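Local structure of secreted protein (Streptomyces lividans TK24, 5LXZ) at residues Y236-Y248 with K275-Y288. The protein is a secreted copper-containing metalloradical protein related to galactose oxidase, probably an oxidase whose copper and tyrosine radical work together. The protein carries 1 engineered substitution. Numbering follows the deposited sequence.
Sequences YIKVDPMHEARAY and KNEVYDPKTKAWTY. Engineered in segment 236-248: Ala-247 (natural residue Trp). With CU (copper (II) ion), chain B.
Met-242 lies over one face of the Trp-286 indole: its CG sits over the centre of the six-membered ring, 3.6 Å from the centroid, a CH-pi contact, with SD above the same ring in a Met-aromatic contact. Tyr-279 CD1 backs the other face, while at the indole edge NE1 donates to Asp-240 O at 2.8 Å, reaching it from above the carbonyl plane. An alanine in place of Trp-286 would probably leave Met-242 without its aromatic floor and Asp-240 O without this donor. The Glu-277 carboxylate accepts from two successive amides, OE1 taking His-243 N (2.7 Å) and OE2, by its syn lone pair, Glu-244 N (3.0 Å). The anti lone pair of OE2 receives Arg-246 NH2 at 2.8 Å in a salt bridge, with the guanidinium turned 78° from the carboxylate. Arg-246 also grips Lys-275 O end-on through NH1 and NH2. The His-243 ring forms an offset stack with Tyr-288, planes 28° apart, while NE2 donates a hydrogen bond to Trp-286 O (2.9 Å); Tyr-288 OH donates to Glu-244 OE2 (2.6 Å). The contact thus joins the outer hairpin of a Kelch propeller blade, strands 277-280 and 285-288, to the loop leading from strand 235-238 towards copper ligand Tyr-248, with strands 91-102 and 259-262 against Met-242 and Trp-286.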
ATOM      1  N   TYR A 236      18.262  -3.260  -9.904  1.00 11.55           N
ATOM      2  CA  TYR A 236      17.089  -4.032 -10.260  1.00 11.19           C
ATOM      3  C   TYR A 236      17.507  -5.157 -11.201  1.00 12.55           C
ATOM      4  O   TYR A 236      18.198  -4.895 -12.206  1.00 14.35           O
ATOM      5  CB  TYR A 236      16.066  -3.169 -10.973  1.00 10.90           C
ATOM      6  CG  TYR A 236      15.455  -2.098 -10.120  1.00 10.72           C
ATOM      7  CD1 TYR A 236      14.360  -2.368  -9.302  1.00 11.34           C
ATOM      8  CD2 TYR A 236      15.898  -0.786 -10.197  1.00 10.60           C
ATOM      9  CE1 TYR A 236      13.779  -1.369  -8.564  1.00 11.97           C
ATOM     10  CE2 TYR A 236      15.290   0.231  -9.494  1.00 11.49           C
ATOM     11  CZ  TYR A 236      14.219  -0.080  -8.671  1.00 11.42           C
ATOM     12  OH  TYR A 236      13.590   0.909  -7.913  1.00 12.44           O
ATOM     13  N   ILE A 237      17.113  -6.374 -10.881  1.00 11.24           N
ATOM     14  CA  ILE A 237      17.419  -7.543 -11.724  1.00 11.33           C
ATOM     15  C   ILE A 237      16.115  -8.035 -12.355  1.00 11.08           C
ATOM     16  O   ILE A 237      15.165  -8.398 -11.639  1.00 10.58           O
ATOM     17  CB  ILE A 237      18.063  -8.652 -10.906  1.00 13.01           C
ATOM     18  CG1 ILE A 237      19.320  -8.139 -10.184  1.00 14.61           C
ATOM     19  CG2 ILE A 237      18.367  -9.842 -11.845  1.00 13.05           C
ATOM     20  CD1 ILE A 237      20.010  -9.167  -9.345  1.00 16.49           C
ATOM     21  N   LYS A 238      16.037  -8.063 -13.675  1.00 11.04           N
ATOM     22  CA  LYS A 238      14.839  -8.475 -14.349  1.00 11.57           C
ATOM     23  C   LYS A 238      14.573  -9.960 -14.085  1.00 10.87           C
ATOM     24  O   LYS A 238      15.500 -10.784 -14.138  1.00 11.81           O
ATOM     25  CB  LYS A 238      14.989  -8.265 -15.864  1.00 13.70           C
ATOM     26  CG  LYS A 238      13.730  -8.560 -16.656  1.00 16.47           C
ATOM     27  CD  LYS A 238      13.837  -7.983 -18.071  1.00 19.65           C
ATOM     28  CE  LYS A 238      12.500  -7.909 -18.775  0.50 20.42           C
ATOM     29  NZ  LYS A 238      11.937  -9.250 -19.077  0.50 22.06           N
ATOM     30  N   VAL A 239      13.334 -10.284 -13.736  1.00  9.78           N
ATOM     31  CA  VAL A 239      12.860 -11.646 -13.631  1.00  9.85           C
ATOM     32  C   VAL A 239      11.696 -11.836 -14.568  1.00  9.69           C
ATOM     33  O   VAL A 239      11.325 -10.928 -15.294  1.00 10.60           O
ATOM     34  CB  VAL A 239      12.527 -12.012 -12.145  1.00  9.55           C
ATOM     35  CG1 VAL A 239      13.797 -11.920 -11.296  1.00  9.67           C
ATOM     36  CG2 VAL A 239      11.343 -11.220 -11.571  1.00  9.89           C
ATOM     37  N   ASP A 240      11.048 -13.000 -14.533  1.00  9.43           N
ATOM     38  CA  ASP A 240       9.924 -13.179 -15.469  1.00 10.29           C
ATOM     39  C   ASP A 240       8.842 -12.139 -15.209  1.00  9.97           C
ATOM     40  O   ASP A 240       8.535 -11.868 -14.027  1.00  9.56           O
ATOM     41  CB  ASP A 240       9.268 -14.546 -15.332  1.00 11.79           C
ATOM     42  CG  ASP A 240      10.060 -15.661 -15.946  1.00 14.45           C
ATOM     43  OD1 ASP A 240      11.253 -15.471 -16.323  1.00 16.74           O
ATOM     44  OD2 ASP A 240       9.476 -16.769 -15.941  1.00 15.16           O
ATOM     45  N   PRO A 241       8.247 -11.595 -16.277  1.00  9.88           N
ATOM     46  CA  PRO A 241       7.083 -10.745 -16.070  1.00 10.12           C
ATOM     47  C   PRO A 241       5.881 -11.557 -15.576  1.00  9.68           C
ATOM     48  O   PRO A 241       5.783 -12.757 -15.805  1.00  9.32           O
ATOM     49  CB  PRO A 241       6.803 -10.218 -17.465  1.00 10.51           C
ATOM     50  CG  PRO A 241       7.261 -11.311 -18.399  1.00 11.17           C
ATOM     51  CD  PRO A 241       8.510 -11.794 -17.733  1.00 10.67           C
ATOM     52  N   MET A 242       4.974 -10.882 -14.878  1.00  9.23           N
ATOM     53  CA  MET A 242       3.702 -11.473 -14.541  1.00  9.26           C
ATOM     54  C   MET A 242       2.899 -11.807 -15.806  1.00  9.88           C
ATOM     55  O   MET A 242       3.120 -11.228 -16.877  1.00 10.91           O
ATOM     56  CB  MET A 242       2.866 -10.516 -13.682  1.00  9.24           C
ATOM     57  CG  MET A 242       3.495 -10.274 -12.355  1.00  8.75           C
ATOM     58  SD  MET A 242       2.519  -9.167 -11.315  1.00  8.91           S
ATOM     59  CE  MET A 242       2.546  -7.676 -12.295  1.00  9.41           C
ATOM     60  N   HIS A 243       1.966 -12.740 -15.671  1.00  9.68           N
ATOM     61  CA  HIS A 243       1.009 -12.981 -16.751  1.00 11.75           C
ATOM     62  C   HIS A 243       0.092 -11.794 -16.972  1.00 11.38           C
ATOM     63  O   HIS A 243      -0.209 -11.421 -18.104  1.00 12.48           O
ATOM     64  CB  HIS A 243       0.210 -14.231 -16.448  1.00 12.80           C
ATOM     65  CG  HIS A 243       1.046 -15.464 -16.390  1.00 14.40           C
ATOM     66  ND1 HIS A 243       1.362 -16.187 -17.518  1.00 16.66           N
ATOM     67  CD2 HIS A 243       1.665 -16.076 -15.363  1.00 15.05           C
ATOM     68  CE1 HIS A 243       2.133 -17.203 -17.174  1.00 16.05           C
ATOM     69  NE2 HIS A 243       2.319 -17.166 -15.873  1.00 17.44           N
ATOM     70  N   GLU A 244      -0.391 -11.204 -15.871  1.00  9.97           N
ATOM     71  CA  GLU A 244      -1.270 -10.054 -15.918  1.00 10.41           C
ATOM     72  C   GLU A 244      -0.513  -8.747 -15.776  1.00  9.61           C
ATOM     73  O   GLU A 244       0.395  -8.635 -14.968  1.00  9.62           O
ATOM     74  CB  GLU A 244      -2.291 -10.125 -14.798  1.00 10.51           C
ATOM     75  CG  GLU A 244      -3.203 -11.330 -14.848  1.00 11.68           C
ATOM     76  CD  GLU A 244      -4.200 -11.273 -15.998  1.00 12.79           C
ATOM     77  OE1 GLU A 244      -4.706 -10.167 -16.312  1.00 14.58           O
ATOM     78  OE2 GLU A 244      -4.518 -12.351 -16.575  1.00 14.03           O
ATOM     79  N   ALA A 245      -0.903  -7.749 -16.559  1.00  9.57           N
ATOM     80  CA  ALA A 245      -0.476  -6.379 -16.347  1.00  9.11           C
ATOM     81  C   ALA A 245      -1.210  -5.867 -15.111  1.00  8.82           C
ATOM     82  O   ALA A 245      -2.412  -6.105 -14.969  1.00  9.33           O
ATOM     83  CB  ALA A 245      -0.823  -5.549 -17.552  1.00 10.04           C
ATOM     84  N   ARG A 246      -0.477  -5.210 -14.210  1.00  7.87           N
ATOM     85  CA  ARG A 246      -1.058  -4.752 -12.953  1.00  7.65           C
ATOM     86  C   ARG A 246      -0.448  -3.435 -12.527  1.00  7.91           C
ATOM     87  O   ARG A 246       0.721  -3.375 -12.201  1.00  9.14           O
ATOM     88  CB  ARG A 246      -0.845  -5.771 -11.826  1.00  7.70           C
ATOM     89  CG  ARG A 246      -1.280  -7.205 -12.134  1.00  7.58           C
ATOM     90  CD  ARG A 246      -0.868  -8.075 -10.938  1.00  7.63           C
ATOM     91  NE  ARG A 246      -1.071  -9.469 -11.257  1.00  7.24           N
ATOM     92  CZ  ARG A 246      -2.205 -10.152 -11.069  1.00  7.39           C
ATOM     93  NH1 ARG A 246      -3.247  -9.635 -10.472  1.00  7.36           N
ATOM     94  NH2 ARG A 246      -2.311 -11.422 -11.455  1.00  7.84           N
ATOM     95  N   ALA A 247      -1.262  -2.382 -12.531  1.00  8.03           N
ATOM     96  CA  ALA A 247      -0.989  -1.172 -11.781  1.00  7.85           C
ATOM     97  C   ALA A 247      -1.675  -1.313 -10.449  1.00  7.37           C
ATOM     98  O   ALA A 247      -2.887  -1.532 -10.381  1.00  8.11           O
ATOM     99  CB  ALA A 247      -1.503   0.088 -12.485  1.00  8.02           C
ATOM    100  N   TYR A 248      -0.904  -1.169  -9.369  1.00  7.45           N
ATOM    101  CA  TYR A 248      -1.390  -1.207  -7.976  0.70  7.97           C
ATOM    102  C   TYR A 248      -1.733  -2.614  -7.455  1.00  6.85           C
ATOM    103  O   TYR A 248      -2.739  -2.819  -6.759  1.00  7.04           O
ATOM    104  CB  TYR A 248      -2.606  -0.321  -7.759  0.70  9.08           C
ATOM    105  CG  TYR A 248      -2.437   1.142  -7.824  0.70 11.33           C
ATOM    106  CD1 TYR A 248      -1.230   1.756  -8.142  0.70 12.41           C
ATOM    107  CD2 TYR A 248      -3.525   1.920  -7.481  0.70 13.80           C
ATOM    108  CE1 TYR A 248      -1.150   3.130  -8.162  0.70 14.84           C
ATOM    109  CE2 TYR A 248      -3.450   3.269  -7.524  0.70 15.60           C
ATOM    110  CZ  TYR A 248      -2.274   3.867  -7.853  0.70 15.91           C
ATOM    111  OH  TYR A 248      -2.298   5.223  -7.838  0.70 20.85           O
ATOM    112  N   LYS A 275      -7.859 -12.584 -11.256  1.00  9.57           N
ATOM    113  CA  LYS A 275      -6.866 -13.499 -11.774  1.00 10.30           C
ATOM    114  C   LYS A 275      -5.571 -13.236 -11.005  1.00  9.56           C
ATOM    115  O   LYS A 275      -4.922 -12.191 -11.208  1.00 11.43           O
ATOM    116  CB  LYS A 275      -6.700 -13.331 -13.265  1.00 11.98           C
ATOM    117  CG  LYS A 275      -7.983 -13.637 -14.037  1.00 14.22           C
ATOM    118  CD  LYS A 275      -7.768 -13.462 -15.530  1.00 16.75           C
ATOM    119  CE  LYS A 275      -8.917 -13.985 -16.359  1.00 20.29           C
ATOM    120  NZ  LYS A 275      -8.612 -13.894 -17.803  0.50 20.14           N
ATOM    121  N   ASN A 276      -5.293 -14.081 -10.029  1.00  8.69           N
ATOM    122  CA  ASN A 276      -4.119 -13.936  -9.173  1.00  8.55           C
ATOM    123  C   ASN A 276      -3.008 -14.867  -9.584  1.00  8.91           C
ATOM    124  O   ASN A 276      -3.265 -15.879 -10.295  1.00  8.40           O
ATOM    125  CB  ASN A 276      -4.554 -14.175  -7.736  1.00  8.54           C
ATOM    126  CG  ASN A 276      -5.699 -13.283  -7.362  1.00  8.15           C
ATOM    127  OD1 ASN A 276      -5.642 -12.084  -7.643  1.00  8.54           O
ATOM    128  ND2 ASN A 276      -6.736 -13.831  -6.787  1.00  7.75           N
ATOM    129  N   GLU A 277      -1.772 -14.553  -9.204  1.00  8.10           N
ATOM    130  CA  GLU A 277      -0.637 -15.342  -9.597  1.00  9.41           C
ATOM    131  C   GLU A 277       0.377 -15.424  -8.510  1.00  8.72           C
ATOM    132  O   GLU A 277       0.381 -14.627  -7.578  1.00  8.84           O
ATOM    133  CB  GLU A 277      -0.001 -14.884 -10.901  1.00 10.31           C
ATOM    134  CG  GLU A 277       0.399 -13.483 -11.044  1.00 12.31           C
ATOM    135  CD  GLU A 277       0.549 -13.170 -12.575  1.00 12.97           C
ATOM    136  OE1 GLU A 277       1.359 -13.870 -13.283  1.00 13.14           O
ATOM    137  OE2 GLU A 277      -0.163 -12.277 -13.119  1.00 10.59           O
ATOM    138  N   VAL A 278       1.223 -16.433  -8.589  1.00  8.28           N
ATOM    139  CA  VAL A 278       2.196 -16.706  -7.568  1.00  8.31           C
ATOM    140  C   VAL A 278       3.567 -16.730  -8.179  1.00  8.51           C
ATOM    141  O   VAL A 278       3.778 -17.455  -9.152  1.00  9.49           O
ATOM    142  CB  VAL A 278       1.880 -18.020  -6.840  1.00  9.09           C
ATOM    143  CG1 VAL A 278       2.961 -18.356  -5.866  1.00 10.28           C
ATOM    144  CG2 VAL A 278       0.517 -17.952  -6.156  1.00  9.71           C
ATOM    145  N   TYR A 279       4.499 -16.018  -7.565  1.00  7.78           N
ATOM    146  CA  TYR A 279       5.907 -16.026  -7.929  1.00  7.73           C
ATOM    147  C   TYR A 279       6.616 -17.028  -7.059  1.00  8.85           C
ATOM    148  O   TYR A 279       6.543 -16.948  -5.841  1.00  8.27           O
ATOM    149  CB  TYR A 279       6.515 -14.659  -7.654  1.00  7.53           C
ATOM    150  CG  TYR A 279       7.963 -14.493  -8.051  1.00  7.13           C
ATOM    151  CD1 TYR A 279       8.312 -14.369  -9.388  1.00  7.02           C
ATOM    152  CD2 TYR A 279       8.972 -14.446  -7.107  1.00  7.35           C
ATOM    153  CE1 TYR A 279       9.606 -14.146  -9.746  1.00  7.21           C
ATOM    154  CE2 TYR A 279      10.285 -14.207  -7.466  1.00  7.62           C
ATOM    155  CZ  TYR A 279      10.584 -14.051  -8.784  1.00  7.18           C
ATOM    156  OH  TYR A 279      11.894 -13.798  -9.099  1.00  8.74           O
ATOM    157  N   ASP A 280       7.329 -17.968  -7.684  1.00 10.24           N
ATOM    158  CA  ASP A 280       8.164 -18.879  -6.942  1.00 11.69           C
ATOM    159  C   ASP A 280       9.581 -18.359  -6.989  1.00 11.56           C
ATOM    160  O   ASP A 280      10.213 -18.353  -8.050  1.00 10.90           O
ATOM    161  CB  ASP A 280       8.084 -20.246  -7.630  1.00 12.52           C
ATOM    162  CG  ASP A 280       8.851 -21.300  -6.887  1.00 14.82           C
ATOM    163  OD1 ASP A 280       9.605 -20.964  -5.971  1.00 15.32           O
ATOM    164  OD2 ASP A 280       8.635 -22.488  -7.262  1.00 18.44           O
ATOM    165  N   PRO A 281      10.153 -17.880  -5.877  1.00 12.01           N
ATOM    166  CA  PRO A 281      11.519 -17.357  -5.908  1.00 12.65           C
ATOM    167  C   PRO A 281      12.585 -18.369  -6.363  1.00 11.72           C
ATOM    168  O   PRO A 281      13.639 -17.980  -6.849  1.00 12.84           O
ATOM    169  CB  PRO A 281      11.773 -16.934  -4.457  1.00 14.11           C
ATOM    170  CG  PRO A 281      10.410 -16.761  -3.916  1.00 14.81           C
ATOM    171  CD  PRO A 281       9.534 -17.756  -4.535  1.00 14.04           C
ATOM    172  N   LYS A 282      12.262 -19.639  -6.204  1.00 12.69           N
ATOM    173  CA  LYS A 282      13.215 -20.699  -6.619  1.00 13.54           C
ATOM    174  C   LYS A 282      13.272 -20.870  -8.125  1.00 13.24           C
ATOM    175  O   LYS A 282      14.290 -21.314  -8.659  1.00 14.13           O
ATOM    176  CB  LYS A 282      12.862 -22.031  -5.970  1.00 14.28           C
ATOM    177  CG  LYS A 282      13.064 -22.018  -4.466  1.00 16.63           C
ATOM    178  CD  LYS A 282      12.686 -23.339  -3.843  1.00 18.96           C
ATOM    179  CE  LYS A 282      13.125 -23.386  -2.383  1.00 21.06           C
ATOM    180  NZ  LYS A 282      12.840 -24.736  -1.784  1.00 21.84           N
ATOM    181  N   THR A 283      12.209 -20.531  -8.825  1.00 11.97           N
ATOM    182  CA  THR A 283      12.206 -20.581 -10.298  1.00 11.51           C
ATOM    183  C   THR A 283      12.242 -19.230 -10.983  1.00 11.24           C
ATOM    184  O   THR A 283      12.446 -19.151 -12.182  1.00 10.31           O
ATOM    185  CB  THR A 283      11.000 -21.317 -10.821  1.00 12.85           C
ATOM    186  OG1 THR A 283       9.826 -20.609 -10.408  1.00 13.42           O
ATOM    187  CG2 THR A 283      10.923 -22.713 -10.273  1.00 13.27           C
ATOM    188  N   LYS A 284      11.996 -18.163 -10.221  1.00 11.18           N
ATOM    189  CA  LYS A 284      11.900 -16.802 -10.763  1.00 11.67           C
ATOM    190  C   LYS A 284      10.800 -16.706 -11.826  1.00 10.31           C
ATOM    191  O   LYS A 284      10.902 -15.920 -12.758  1.00 10.73           O
ATOM    192  CB  LYS A 284      13.253 -16.254 -11.238  1.00 14.01           C
ATOM    193  CG  LYS A 284      14.280 -16.158 -10.127  1.00 17.35           C
ATOM    194  CD  LYS A 284      15.639 -15.756 -10.685  1.00 21.10           C
ATOM    195  CE  LYS A 284      16.728 -15.549  -9.613  1.00 25.92           C
ATOM    196  NZ  LYS A 284      16.707 -16.481  -8.473  1.00 30.72           N
ATOM    197  N   ALA A 285       9.735 -17.462 -11.601  1.00  9.09           N
ATOM    198  CA  ALA A 285       8.622 -17.539 -12.516  1.00  8.57           C
ATOM    199  C   ALA A 285       7.288 -17.437 -11.838  1.00  8.07           C
ATOM    200  O   ALA A 285       7.192 -17.675 -10.625  1.00  9.16           O
ATOM    201  CB  ALA A 285       8.696 -18.846 -13.312  1.00  9.21           C
ATOM    202  N   TRP A 286       6.284 -17.048 -12.612  1.00  7.65           N
ATOM    203  CA  TRP A 286       4.908 -16.838 -12.144  1.00  8.01           C
ATOM    204  C   TRP A 286       3.936 -17.911 -12.663  1.00  9.26           C
ATOM    205  O   TRP A 286       4.045 -18.341 -13.807  1.00  9.96           O
ATOM    206  CB  TRP A 286       4.385 -15.505 -12.610  1.00  7.61           C
ATOM    207  CG  TRP A 286       5.147 -14.321 -12.144  1.00  7.33           C
ATOM    208  CD1 TRP A 286       6.243 -13.730 -12.769  1.00  7.32           C
ATOM    209  CD2 TRP A 286       4.868 -13.524 -10.994  1.00  7.20           C
ATOM    210  NE1 TRP A 286       6.648 -12.627 -12.044  1.00  7.82           N
ATOM    211  CE2 TRP A 286       5.832 -12.486 -10.957  1.00  7.11           C
ATOM    212  CE3 TRP A 286       3.904 -13.590  -9.974  1.00  6.76           C
ATOM    213  CZ2 TRP A 286       5.859 -11.542  -9.937  1.00  7.28           C
ATOM    214  CZ3 TRP A 286       3.904 -12.628  -9.003  1.00  6.94           C
ATOM    215  CH2 TRP A 286       4.856 -11.618  -8.998  1.00  7.39           C
ATOM    216  N   THR A 287       2.976 -18.293 -11.832  1.00  9.96           N
ATOM    217  CA  THR A 287       1.967 -19.294 -12.154  0.50 10.16           C
ATOM    218  C   THR A 287       0.616 -18.750 -11.696  1.00 10.50           C
ATOM    219  O   THR A 287       0.521 -18.339 -10.539  1.00 10.49           O
ATOM    220  CB  THR A 287       2.251 -20.620 -11.417  0.50 10.39           C
ATOM    221  OG1 THR A 287       3.624 -21.000 -11.590  0.50 10.99           O
ATOM    222  CG2 THR A 287       1.316 -21.741 -11.904  0.50 10.20           C
ATOM    223  N   TYR A 288      -0.396 -18.818 -12.519  1.00  9.86           N
ATOM    224  CA  TYR A 288      -1.738 -18.473 -12.082  1.00  9.91           C
ATOM    225  C   TYR A 288      -2.232 -19.382 -10.979  1.00  9.70           C
ATOM    226  O   TYR A 288      -1.937 -20.584 -10.971  1.00 10.27           O
ATOM    227  CB  TYR A 288      -2.751 -18.549 -13.192  1.00  9.74           C
ATOM    228  CG  TYR A 288      -2.774 -17.448 -14.174  1.00 10.72           C
ATOM    229  CD1 TYR A 288      -3.296 -16.216 -13.851  1.00 11.73           C
ATOM    230  CD2 TYR A 288      -2.326 -17.634 -15.459  1.00 11.45           C
ATOM    231  CE1 TYR A 288      -3.332 -15.192 -14.759  1.00 11.43           C
ATOM    232  CE2 TYR A 288      -2.429 -16.624 -16.416  1.00 11.97           C
ATOM    233  CZ  TYR A 288      -2.944 -15.407 -16.070  1.00 11.84           C
ATOM    234  OH  TYR A 288      -3.001 -14.401 -16.992  1.00 12.40           O
TER
HETATM  235 CU    CU B 701      -0.836   6.160  -6.728  0.70  8.81          CU
HETATM  236  O   HOH W   1       6.765 -16.764 -15.443  1.00 14.01           O
HETATM  237  O   HOH W   2      12.816 -15.083 -14.168  1.00 29.74           O
HETATM  238  O   HOH W   3      12.653 -17.861 -14.854  1.00 35.92           O
HETATM  239  O   HOH W   4      -6.160 -12.758 -18.612  1.00 35.87           O
HETATM  240  O   HOH W   5      -1.396   7.032  -8.652  0.70 16.96           O